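Local coordinates for putative gdp-fucose protein o-fucosyltransferase 1 (Caenorhabditis elegans, PDB 3ZY2) that belongs to the protein O-fucosyltransferase 1 family, a GT-B-type protein built around two parallel beta sheets, with guanosine-5'-diphosphate bound in this structure, at residues G9-C14 with R39-P44; F33-D38 with K70-V75; P212-H217 with G276-K281; K281-A286 with Y303-H308. One frame throughout, in Å; residues are numbered along the deposited sequence.

Contact 1: G9-C14 with R39-P44; sequences GYIVFC and RTLVLP
The edge of the Arg39 guanidinium meets the backbone oxygen of Tyr10, while two rings receive their neighbours obliquely. Phe13 CZ comes 3.7 Å from Pro44 CG, and the Tyr10 ring lies alongside Thr40, both pointing the same way, with Tyr10 CD2 3.7 Å from Thr40 CB. These groups flank two adjacent parallel strands, 10-13 and 40-42, of a beta-alpha-beta unit whose crossover is helix 20-37, in a Rossmann-like sheet of the GT-B kind. On the face carrying Ile11 and Leu41, Ile11 CG2 packs 3.7 Å from Leu41 CD1 beneath that helix; Tyr10 and Val42 meet helix 77-88 on the opposite face. With CG held between the backbone N and the carbonyl carbon (chi1 80°), the Phe13 ring swings across to Pro44. Thr40 binds both ways: its N donates to Gly9 O, and its O accepts from Ile11 N at 2.9 Å. The next rung is straighter, Val42 N reaching Ile11 O at 2.8 Å with 168° at the hydrogen. Arg39, extended from CG to NE, lays its chain across Ile11 at about a right angle and brings NH1 3.3 Å from Tyr10 O, which sits 24° out of the guanidinium plane; its NH2 binds Tyr166 O. Tyr10 OH and Thr40 OG1 both turn to Asp6, pinning the start of the pair. Beyond Val42 the direct ladder gives way to a water, which accepts from Phe13 N at 2.9 Å and donates to Val42 O at 2.8 Å.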
# COMPACT_ATOMS: atom_id res chain seq x y z
N GLY A 9 -15.20 15.93 13.55
CA GLY A 9 -13.86 15.41 13.73
C GLY A 9 -12.84 15.96 12.74
O GLY A 9 -13.11 16.94 12.01
N TYR A 10 -11.68 15.32 12.74
CA TYR A 10 -10.49 15.81 12.04
C TYR A 10 -9.82 14.75 11.18
O TYR A 10 -9.98 13.54 11.39
CB TYR A 10 -9.45 16.33 13.05
CG TYR A 10 -9.98 17.49 13.83
CD1 TYR A 10 -10.79 17.29 14.96
CD2 TYR A 10 -9.73 18.80 13.42
CE1 TYR A 10 -11.31 18.36 15.67
CE2 TYR A 10 -10.25 19.87 14.12
CZ TYR A 10 -11.04 19.64 15.24
OH TYR A 10 -11.53 20.73 15.91
N ILE A 11 -9.05 15.22 10.20
CA ILE A 11 -8.13 14.39 9.45
C ILE A 11 -6.74 14.98 9.61
O ILE A 11 -6.58 16.19 9.45
CB ILE A 11 -8.50 14.35 7.94
CG1 ILE A 11 -9.79 13.59 7.71
CG2 ILE A 11 -7.37 13.73 7.10
CD1 ILE A 11 -10.47 13.97 6.40
N VAL A 12 -5.76 14.14 9.89
CA VAL A 12 -4.35 14.56 9.94
C VAL A 12 -3.54 13.55 9.15
O VAL A 12 -3.87 12.35 9.15
CB VAL A 12 -3.83 14.73 11.41
CG1 VAL A 12 -3.89 13.42 12.21
CG2 VAL A 12 -2.41 15.33 11.41
N PHE A 13 -2.52 14.01 8.44
CA PHE A 13 -1.75 13.11 7.58
C PHE A 13 -0.33 13.60 7.41
O PHE A 13 -0.04 14.80 7.61
CB PHE A 13 -2.42 12.92 6.20
CG PHE A 13 -2.17 14.06 5.24
CD1 PHE A 13 -2.82 15.27 5.40
CD2 PHE A 13 -1.24 13.90 4.20
CE1 PHE A 13 -2.56 16.34 4.52
CE2 PHE A 13 -0.96 14.97 3.31
CZ PHE A 13 -1.63 16.17 3.48
N CYS A 14 0.53 12.66 7.02
CA CYS A 14 1.89 12.95 6.59
C CYS A 14 1.96 12.99 5.07
O CYS A 14 1.56 12.00 4.43
CB CYS A 14 2.86 11.89 7.08
SG CYS A 14 4.56 12.30 6.57
N ARG A 39 -14.88 16.64 7.33
CA ARG A 39 -14.05 16.72 8.51
C ARG A 39 -13.07 17.87 8.29
O ARG A 39 -12.67 18.16 7.15
CB ARG A 39 -13.24 15.43 8.69
CG ARG A 39 -14.05 14.30 9.34
CD ARG A 39 -13.19 13.07 9.51
NE ARG A 39 -13.93 11.99 10.16
CZ ARG A 39 -13.77 11.61 11.43
NH1 ARG A 39 -12.87 12.18 12.21
NH2 ARG A 39 -14.49 10.60 11.91
N THR A 40 -12.68 18.51 9.38
CA THR A 40 -11.66 19.56 9.33
C THR A 40 -10.30 18.93 9.05
O THR A 40 -9.94 17.93 9.67
CB THR A 40 -11.61 20.34 10.65
OG1 THR A 40 -12.85 21.02 10.83
CG2 THR A 40 -10.51 21.40 10.61
N LEU A 41 -9.56 19.52 8.10
CA LEU A 41 -8.22 19.05 7.77
C LEU A 41 -7.17 19.78 8.58
O LEU A 41 -7.10 21.01 8.56
CB LEU A 41 -7.93 19.24 6.28
CG LEU A 41 -6.55 18.73 5.83
CD1 LEU A 41 -6.45 17.21 6.05
CD2 LEU A 41 -6.30 19.11 4.36
N VAL A 42 -6.34 19.01 9.29
CA VAL A 42 -5.15 19.55 9.91
C VAL A 42 -4.13 19.80 8.81
O VAL A 42 -3.78 18.90 8.05
CB VAL A 42 -4.54 18.60 10.98
CG1 VAL A 42 -3.30 19.24 11.64
CG2 VAL A 42 -5.62 18.19 12.03
N LEU A 43 -3.68 21.05 8.70
CA LEU A 43 -2.77 21.41 7.62
C LEU A 43 -1.42 20.71 7.87
O LEU A 43 -0.87 20.75 8.98
CB LEU A 43 -2.64 22.93 7.53
CG LEU A 43 -3.93 23.64 7.09
CD1 LEU A 43 -3.86 25.13 7.44
CD2 LEU A 43 -4.16 23.46 5.59
N PRO A 44 -0.88 20.01 6.85
CA PRO A 44 0.33 19.22 7.06
C PRO A 44 1.57 20.08 7.24
O PRO A 44 1.62 21.21 6.72
CB PRO A 44 0.46 18.44 5.75
CG PRO A 44 -0.14 19.34 4.72
CD PRO A 44 -1.32 20.02 5.44
O HOH W 1 -1.94 16.88 8.39

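Contact 2: F33-D38 with K70-V75; sequences FAKALD and KYTRVV
Lys35 packs its methylenes against buried Thr72 and the Tyr71 ring, although the lysine itself lies on the exposed rim. It runs fully extended across the phenol, putting Lys35 CD 4.0 Å from the Tyr71 ring centroid over one face, a CH-pi contact. Its NZ continues to Tyr71 O at 2.9 Å, entering in the carbonyl plane, and makes an off-centre cation-pi contact with the same ring. Behind it, Thr72 OG1 presses to 3.3 Å from Lys35 CB as the two side chains slide past each other in opposite directions.

The other end is exposed and polar, held by a salt bridge and a weak bond to a backbone carbonyl. Arg73, bent at chi3 (-58°), presents NH1 and NH2 end-on to a single oxygen, Asp38 OD1, at 2.8 Å and 3.1 Å respectively. Both nitrogens approach from the same face of the carboxylate, whose plane stands 77° from the guanidinium. The weak bond runs from Arg73 NH2 to Asp38 O; NH2 has a second acid partner in Asp6, so this positive charge is probably well compensated. Asp38 has positive phi, and the contact joins the Schellman end of helix 20-37 to the chain entering edge strand 74-75 of the parallel sheet.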
# COMPACT_ATOMS: atom_id res chain seq x y z
N PHE A 33 -10.62 15.24 -0.43
CA PHE A 33 -11.05 14.15 0.44
C PHE A 33 -11.67 14.66 1.75
O PHE A 33 -12.75 14.20 2.16
CB PHE A 33 -9.86 13.23 0.69
CG PHE A 33 -10.12 12.09 1.65
CD1 PHE A 33 -10.91 11.01 1.27
CD2 PHE A 33 -9.53 12.06 2.92
CE1 PHE A 33 -11.13 9.93 2.14
CE2 PHE A 33 -9.76 10.98 3.80
CZ PHE A 33 -10.55 9.92 3.40
N ALA A 34 -11.00 15.61 2.41
CA ALA A 34 -11.48 16.17 3.68
C ALA A 34 -12.82 16.88 3.49
O ALA A 34 -13.72 16.73 4.32
CB ALA A 34 -10.45 17.13 4.28
N LYS A 35 -12.95 17.63 2.40
CA LYS A 35 -14.20 18.35 2.13
C LYS A 35 -15.32 17.34 1.92
O LYS A 35 -16.43 17.52 2.45
CB LYS A 35 -14.06 19.26 0.91
CG LYS A 35 -15.31 20.14 0.66
CD LYS A 35 -15.07 21.06 -0.51
CE LYS A 35 -16.14 22.14 -0.63
NZ LYS A 35 -15.62 23.28 -1.43
N ALA A 36 -15.02 16.27 1.18
CA ALA A 36 -16.05 15.24 0.91
C ALA A 36 -16.48 14.51 2.18
O ALA A 36 -17.67 14.20 2.33
CB ALA A 36 -15.56 14.26 -0.15
N LEU A 37 -15.53 14.25 3.08
CA LEU A 37 -15.85 13.60 4.36
C LEU A 37 -16.48 14.54 5.40
O LEU A 37 -16.95 14.08 6.46
CB LEU A 37 -14.63 12.92 4.98
CG LEU A 37 -14.24 11.51 4.53
CD1 LEU A 37 -13.31 10.86 5.54
CD2 LEU A 37 -15.47 10.66 4.31
N ASP A 38 -16.47 15.84 5.10
CA ASP A 38 -16.90 16.89 6.01
C ASP A 38 -16.20 16.85 7.37
O ASP A 38 -16.81 17.04 8.42
CB ASP A 38 -18.44 16.93 6.15
CG ASP A 38 -18.95 18.30 6.55
OD1 ASP A 38 -18.19 19.30 6.44
OD2 ASP A 38 -20.12 18.39 6.98
N LYS A 70 -10.94 28.93 2.28
CA LYS A 70 -12.06 29.26 1.36
C LYS A 70 -12.49 28.02 0.58
O LYS A 70 -13.59 27.98 -0.01
CB LYS A 70 -11.67 30.39 0.43
CG LYS A 70 -11.24 31.66 1.15
CD LYS A 70 -12.37 32.64 1.33
CE LYS A 70 -11.83 34.05 1.61
NZ LYS A 70 -10.93 34.58 0.53
N TYR A 71 -11.65 26.99 0.60
CA TYR A 71 -12.00 25.74 -0.03
C TYR A 71 -12.68 24.76 0.93
O TYR A 71 -13.72 24.17 0.60
CB TYR A 71 -10.78 25.08 -0.69
CG TYR A 71 -11.15 23.75 -1.30
CD1 TYR A 71 -12.00 23.69 -2.42
CD2 TYR A 71 -10.73 22.55 -0.72
CE1 TYR A 71 -12.38 22.48 -2.95
CE2 TYR A 71 -11.11 21.33 -1.25
CZ TYR A 71 -11.94 21.30 -2.36
OH TYR A 71 -12.31 20.08 -2.88
N THR A 72 -12.10 24.58 2.11
CA THR A 72 -12.63 23.63 3.08
C THR A 72 -12.18 24.02 4.49
O THR A 72 -11.23 24.79 4.63
CB THR A 72 -12.21 22.19 2.72
OG1 THR A 72 -13.04 21.24 3.41
CG2 THR A 72 -10.71 21.95 3.02
N ARG A 73 -12.84 23.48 5.52
CA ARG A 73 -12.42 23.74 6.89
C ARG A 73 -11.05 23.17 7.20
O ARG A 73 -10.79 22.00 6.93
CB ARG A 73 -13.41 23.16 7.89
CG ARG A 73 -14.76 23.76 7.80
CD ARG A 73 -15.60 23.48 9.05
NE ARG A 73 -15.76 22.05 9.34
CZ ARG A 73 -16.47 21.20 8.61
NH1 ARG A 73 -17.13 21.61 7.54
NH2 ARG A 73 -16.54 19.92 8.96
N VAL A 74 -10.20 24.02 7.77
CA VAL A 74 -8.83 23.68 8.10
C VAL A 74 -8.45 24.22 9.47
O VAL A 74 -9.08 25.18 9.97
CB VAL A 74 -7.84 24.27 7.05
CG1 VAL A 74 -8.04 23.64 5.67
CG2 VAL A 74 -7.95 25.80 6.98
N VAL A 75 -7.44 23.60 10.09
CA VAL A 75 -6.75 24.16 11.26
C VAL A 75 -5.24 23.98 11.07
O VAL A 75 -4.80 23.00 10.45
CB VAL A 75 -7.17 23.52 12.61
CG1 VAL A 75 -8.55 24.00 13.03
CG2 VAL A 75 -7.02 21.97 12.58

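Contact 3: P212-H217 with G276-K281; sequences PFVAVH and GSIGAK. With GDP (guanosine-5'-diphosphate), chain C.
Pro212 and Lys281 share the one hydrogen bond between the two segments: Lys281 N donates to Pro212 O at 2.8 Å with 163° at the hydrogen. The same oxygen takes a CA-H contact from Ala280 CA at 3.2 Å, so one carbonyl holds two consecutive residues. The proline ring lies against the helix end, its CG 3.6 Å from Ile278 O. Alongside, Val214 CG2 fills the angle between Ile278 CD1 at 3.7 Å and Ala280 CB at 3.9 Å. Ile278 reaches it with CG1 set between the backbone N and the carbonyl carbon (chi1 71°).

One layer out, Gly279 has positive phi and ends the helix in a Schellman motif, turning the chain toward Pro212, while Lys281 NZ folds back to Gly279 O. A cis peptide bond precedes Pro212. At the far end of the same strand, His217 NE2 donates to N7 of guanosine-5'-diphosphate at 3.0 Å, and Ser337 OG engages its ND1, fixing the turn of the imidazole. Strand 213-218 thus runs from the C-terminal end of helix 264-278 to the nucleotide pocket, flanked in its parallel sheet by strands 282-287 and 327-330, with helix 315-324 packed on Phe213, Ala215 and His217.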
# COMPACT_ATOMS: atom_id res chain seq x y z
N PRO A 212 8.35 42.40 -20.30
CA PRO A 212 7.86 41.07 -19.86
C PRO A 212 9.01 40.09 -19.72
O PRO A 212 10.02 40.20 -20.42
CB PRO A 212 6.94 40.65 -21.00
CG PRO A 212 7.38 41.42 -22.21
CD PRO A 212 8.08 42.67 -21.73
N PHE A 213 8.89 39.16 -18.77
CA PHE A 213 9.97 38.17 -18.56
C PHE A 213 9.50 36.76 -18.75
O PHE A 213 8.32 36.42 -18.48
CB PHE A 213 10.74 38.35 -17.22
CG PHE A 213 10.01 37.87 -15.98
CD1 PHE A 213 9.14 38.71 -15.29
CD2 PHE A 213 10.29 36.61 -15.43
CE1 PHE A 213 8.52 38.29 -14.10
CE2 PHE A 213 9.67 36.17 -14.24
CZ PHE A 213 8.79 37.01 -13.57
N VAL A 214 10.41 35.95 -19.28
CA VAL A 214 10.20 34.50 -19.41
C VAL A 214 10.84 33.85 -18.20
O VAL A 214 11.99 34.13 -17.90
CB VAL A 214 10.89 33.92 -20.68
CG1 VAL A 214 10.63 32.41 -20.79
CG2 VAL A 214 10.36 34.57 -21.95
N ALA A 215 10.09 33.01 -17.48
CA ALA A 215 10.66 32.17 -16.41
C ALA A 215 10.74 30.75 -16.89
O ALA A 215 9.77 30.25 -17.51
CB ALA A 215 9.80 32.25 -15.14
N VAL A 216 11.85 30.09 -16.59
CA VAL A 216 12.06 28.69 -17.02
C VAL A 216 12.45 27.83 -15.83
O VAL A 216 13.18 28.29 -14.95
CB VAL A 216 13.11 28.55 -18.16
CG1 VAL A 216 12.74 29.44 -19.33
CG2 VAL A 216 14.51 28.85 -17.65
N HIS A 217 11.96 26.60 -15.83
CA HIS A 217 12.36 25.59 -14.86
C HIS A 217 13.26 24.56 -15.52
O HIS A 217 12.85 23.89 -16.46
CB HIS A 217 11.13 24.89 -14.27
CG HIS A 217 11.49 23.87 -13.23
ND1 HIS A 217 10.86 22.64 -13.12
CD2 HIS A 217 12.45 23.90 -12.26
CE1 HIS A 217 11.41 21.97 -12.12
NE2 HIS A 217 12.38 22.70 -11.59
N GLY A 276 11.96 35.78 -28.18
CA GLY A 276 11.51 36.42 -29.41
C GLY A 276 9.99 36.53 -29.48
O GLY A 276 9.47 37.59 -29.84
N SER A 277 9.29 35.46 -29.10
CA SER A 277 7.83 35.38 -29.22
C SER A 277 7.10 36.47 -28.42
O SER A 277 6.07 36.99 -28.87
CB SER A 277 7.30 33.99 -28.83
OG SER A 277 7.29 33.79 -27.42
N ILE A 278 7.65 36.85 -27.27
CA ILE A 278 6.95 37.82 -26.41
C ILE A 278 7.70 39.16 -26.27
O ILE A 278 7.25 40.05 -25.52
CB ILE A 278 6.61 37.27 -24.99
CG1 ILE A 278 7.88 37.11 -24.13
CG2 ILE A 278 5.88 35.91 -25.09
CD1 ILE A 278 7.52 36.88 -22.65
N GLY A 279 8.82 39.32 -26.96
CA GLY A 279 9.65 40.52 -26.80
C GLY A 279 10.15 40.66 -25.37
O GLY A 279 10.03 41.72 -24.76
N ALA A 280 10.64 39.55 -24.82
CA ALA A 280 11.05 39.52 -23.41
C ALA A 280 12.22 40.46 -23.14
O ALA A 280 13.12 40.61 -24.00
CB ALA A 280 11.42 38.12 -23.01
N LYS A 281 12.20 41.09 -21.96
CA LYS A 281 13.29 41.97 -21.56
C LYS A 281 14.21 41.37 -20.51
O LYS A 281 15.21 42.00 -20.14
CB LYS A 281 12.77 43.35 -21.13
CG LYS A 281 12.06 44.09 -22.27
CD LYS A 281 13.02 44.40 -23.43
CE LYS A 281 12.31 45.03 -24.63
NZ LYS A 281 11.65 43.99 -25.50
PB GDP C . 9.93 16.45 -9.25
O1B GDP C . 10.52 17.61 -9.96
O2B GDP C . 8.49 15.85 -9.37
O3B GDP C . 10.97 15.60 -8.30
O3A GDP C . 9.65 17.62 -8.02
PA GDP C . 9.63 17.33 -6.32
O1A GDP C . 9.40 19.04 -6.12
O2A GDP C . 8.86 16.41 -5.76
O5' GDP C . 11.35 16.83 -6.43
C5' GDP C . 11.77 18.02 -6.71
C4' GDP C . 12.80 18.66 -6.12
O4' GDP C . 14.12 18.95 -6.37
C3' GDP C . 12.17 19.82 -5.68
O3' GDP C . 11.32 20.09 -4.19
C2' GDP C . 13.66 21.19 -4.83
O2' GDP C . 13.88 20.62 -3.61
C1' GDP C . 14.50 20.63 -5.96
N9 GDP C . 14.22 21.34 -6.99
C8 GDP C . 13.45 20.78 -8.55
N7 GDP C . 13.56 22.02 -8.93
C5 GDP C . 14.02 23.06 -8.37
C6 GDP C . 14.37 24.77 -8.46
O6 GDP C . 14.01 25.12 -9.48
N1 GDP C . 14.82 25.01 -7.51
C2 GDP C . 15.21 24.63 -6.39
N2 GDP C . 15.64 25.06 -5.61
N3 GDP C . 15.10 23.15 -5.86
C4 GDP C . 14.48 22.47 -6.97

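Contact 4: K281-A286 with Y303-H308; sequences KSVFVA and YEIEAH. With GDP (guanosine-5'-diphosphate), chain C.
Ile305 holds CG1 between its backbone N and carbonyl carbon (chi1 67°), a setting that drops CG2 to 3.4 Å from Lys281 O and leads CD1 over the backbone of Ser282 toward Val283 CG2. Phe284 reaches for the neighbouring strand differently: its CG lies opposite the backbone N (chi1 175°), and ring atom CD1 comes within 3.5 Å of His308 O. Between these two ends the backbones zip together in parallel. Val283 N donates to Glu306 O at 3.1 Å, His308 N to Val283 O at 2.8 Å, and Val285 N to His308 O at 2.9 Å; the last is the straightest, with 164° at the hydrogen. Val283 O and His308 O each take a CA-H contact as well, from Ala307 and Phe284. Where the chains part near Ile305, a water spans the gap, donating to Lys281 O and accepting from Glu306 N at 2.9 Å.

On one face the small Ala307 methyl fits between two valines, with Val285 CG2 4.1 Å from Ala307 CB and Val283 beside it, beneath Ile296 and Leu300 of helix 293-300. Phe284 and His308 occupy the other face, near Leu209. Ser282 OG is satisfied by Ala210 O. Past the last rung, Ala286 CB lies 3.4 Å from O6 of guanosine-5'-diphosphate. Strand 282-287, helix 293-300 and strand 307-308 form a beta-alpha-beta unit at the edge of a parallel sheet in which strands 213-218 and 282-287 bring His217 and Ala286 to the nucleotide, as in the Rossmann-like domains of GT-B proteins.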
# COMPACT_ATOMS: atom_id res chain seq x y z
N LYS A 281 12.20 41.09 -21.96
CA LYS A 281 13.29 41.97 -21.56
C LYS A 281 14.21 41.37 -20.51
O LYS A 281 15.21 42.00 -20.14
CB LYS A 281 12.77 43.35 -21.13
CG LYS A 281 12.06 44.09 -22.27
CD LYS A 281 13.02 44.40 -23.43
CE LYS A 281 12.31 45.03 -24.63
NZ LYS A 281 11.65 43.99 -25.50
N SER A 282 13.90 40.16 -20.08
CA SER A 282 14.74 39.39 -19.19
C SER A 282 14.24 37.96 -19.11
O SER A 282 13.11 37.65 -19.55
CB SER A 282 14.74 40.02 -17.78
OG SER A 282 13.49 39.86 -17.13
N VAL A 283 15.09 37.10 -18.54
CA VAL A 283 14.77 35.70 -18.30
C VAL A 283 15.10 35.36 -16.85
O VAL A 283 16.11 35.81 -16.30
CB VAL A 283 15.56 34.76 -19.28
CG1 VAL A 283 15.42 33.28 -18.86
CG2 VAL A 283 15.08 34.98 -20.72
N PHE A 284 14.20 34.61 -16.22
CA PHE A 284 14.44 34.06 -14.90
C PHE A 284 14.64 32.56 -15.01
O PHE A 284 13.86 31.87 -15.69
CB PHE A 284 13.25 34.34 -13.98
CG PHE A 284 13.38 33.69 -12.63
CD1 PHE A 284 14.32 34.17 -11.69
CD2 PHE A 284 12.59 32.60 -12.31
CE1 PHE A 284 14.43 33.59 -10.43
CE2 PHE A 284 12.69 32.00 -11.04
CZ PHE A 284 13.64 32.50 -10.11
N VAL A 285 15.64 32.04 -14.31
CA VAL A 285 15.88 30.60 -14.29
C VAL A 285 15.81 30.05 -12.87
O VAL A 285 16.53 30.51 -11.96
CB VAL A 285 17.30 30.26 -14.82
CG1 VAL A 285 17.55 28.73 -14.78
CG2 VAL A 285 17.53 30.81 -16.24
N ALA A 286 14.95 29.04 -12.70
CA ALA A 286 14.91 28.22 -11.47
C ALA A 286 15.47 26.86 -11.84
O ALA A 286 15.10 26.28 -12.85
CB ALA A 286 13.47 28.08 -10.96
N TYR A 303 19.69 39.73 -28.31
CA TYR A 303 18.54 40.45 -27.79
C TYR A 303 18.93 41.46 -26.73
O TYR A 303 18.09 42.25 -26.30
CB TYR A 303 17.55 39.44 -27.21
CG TYR A 303 16.90 38.60 -28.26
CD1 TYR A 303 17.48 37.41 -28.69
CD2 TYR A 303 15.72 39.01 -28.87
CE1 TYR A 303 16.89 36.64 -29.70
CE2 TYR A 303 15.12 38.26 -29.87
CZ TYR A 303 15.71 37.09 -30.28
OH TYR A 303 15.09 36.35 -31.26
N GLU A 304 20.21 41.47 -26.32
CA GLU A 304 20.73 42.40 -25.30
C GLU A 304 19.88 42.31 -24.03
O GLU A 304 19.47 43.33 -23.45
CB GLU A 304 20.82 43.83 -25.84
CG GLU A 304 21.81 44.00 -26.99
CD GLU A 304 22.07 45.47 -27.31
OE1 GLU A 304 21.17 46.32 -27.11
OE2 GLU A 304 23.19 45.78 -27.77
N ILE A 305 19.61 41.08 -23.61
CA ILE A 305 18.97 40.83 -22.32
C ILE A 305 19.73 39.72 -21.62
O ILE A 305 20.57 39.06 -22.26
CB ILE A 305 17.47 40.46 -22.45
CG1 ILE A 305 17.26 39.12 -23.15
CG2 ILE A 305 16.70 41.57 -23.15
CD1 ILE A 305 15.91 38.54 -22.86
N GLU A 306 19.44 39.51 -20.33
CA GLU A 306 20.14 38.50 -19.54
C GLU A 306 19.19 37.60 -18.78
O GLU A 306 18.03 37.96 -18.56
CB GLU A 306 21.13 39.15 -18.55
CG GLU A 306 22.37 39.72 -19.24
CD GLU A 306 23.48 40.14 -18.26
OE1 GLU A 306 23.23 40.30 -17.04
OE2 GLU A 306 24.62 40.31 -18.74
N ALA A 307 19.71 36.43 -18.43
CA ALA A 307 19.06 35.49 -17.53
C ALA A 307 19.57 35.76 -16.13
O ALA A 307 20.75 36.12 -15.92
CB ALA A 307 19.39 34.09 -17.93
N HIS A 308 18.68 35.57 -15.17
CA HIS A 308 18.96 35.85 -13.77
C HIS A 308 18.45 34.71 -12.91
O HIS A 308 17.45 34.06 -13.24
CB HIS A 308 18.25 37.14 -13.33
CG HIS A 308 18.58 38.35 -14.14
ND1 HIS A 308 18.00 38.62 -15.36
CD2 HIS A 308 19.43 39.38 -13.90
CE1 HIS A 308 18.47 39.75 -15.83
NE2 HIS A 308 19.34 40.24 -14.96
PB GDP C . 9.93 16.45 -9.25
O1B GDP C . 10.52 17.61 -9.96
O2B GDP C . 8.49 15.85 -9.37
O3B GDP C . 10.97 15.60 -8.30
O3A GDP C . 9.65 17.62 -8.02
PA GDP C . 9.63 17.33 -6.32
O1A GDP C . 9.40 19.04 -6.12
O2A GDP C . 8.86 16.41 -5.76
O5' GDP C . 11.35 16.83 -6.43
C5' GDP C . 11.77 18.02 -6.71
C4' GDP C . 12.80 18.66 -6.12
O4' GDP C . 14.12 18.95 -6.37
C3' GDP C . 12.17 19.82 -5.68
O3' GDP C . 11.32 20.09 -4.19
C2' GDP C . 13.66 21.19 -4.83
O2' GDP C . 13.88 20.62 -3.61
C1' GDP C . 14.50 20.63 -5.96
N9 GDP C . 14.22 21.34 -6.99
C8 GDP C . 13.45 20.78 -8.55
N7 GDP C . 13.56 22.02 -8.93
C5 GDP C . 14.02 23.06 -8.37
C6 GDP C . 14.37 24.77 -8.46
O6 GDP C . 14.01 25.12 -9.48
N1 GDP C . 14.82 25.01 -7.51
C2 GDP C . 15.21 24.63 -6.39
N2 GDP C . 15.64 25.06 -5.61
N3 GDP C . 15.10 23.15 -5.86
C4 GDP C . 14.48 22.47 -6.97
O HOH W 2 17.93 41.44 -18.83

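From the N terminus, contact 1 closes the loop through helix 20-37 by pairing strand 10-13 with strand 40-42. Contact 2 crosses it, since residues 33-38 fall inside that loop and residues 70-75 beyond it; the two meet where Leu41 N and Leu43 N probably bond to Arg73 O and Val75 O, extending one sheet to its edge. Far along the chain, contact 3 closes a long loop from 212-217 to 276-281. Contact 4 follows in series, sharing Lys281, and closes the short loop through helix 293-300. Both belong to the second sheet and touch guanosine-5'-diphosphate. Contacts 1 and 3, centred about 40 Å apart, lie on opposite sides of the chain's centre.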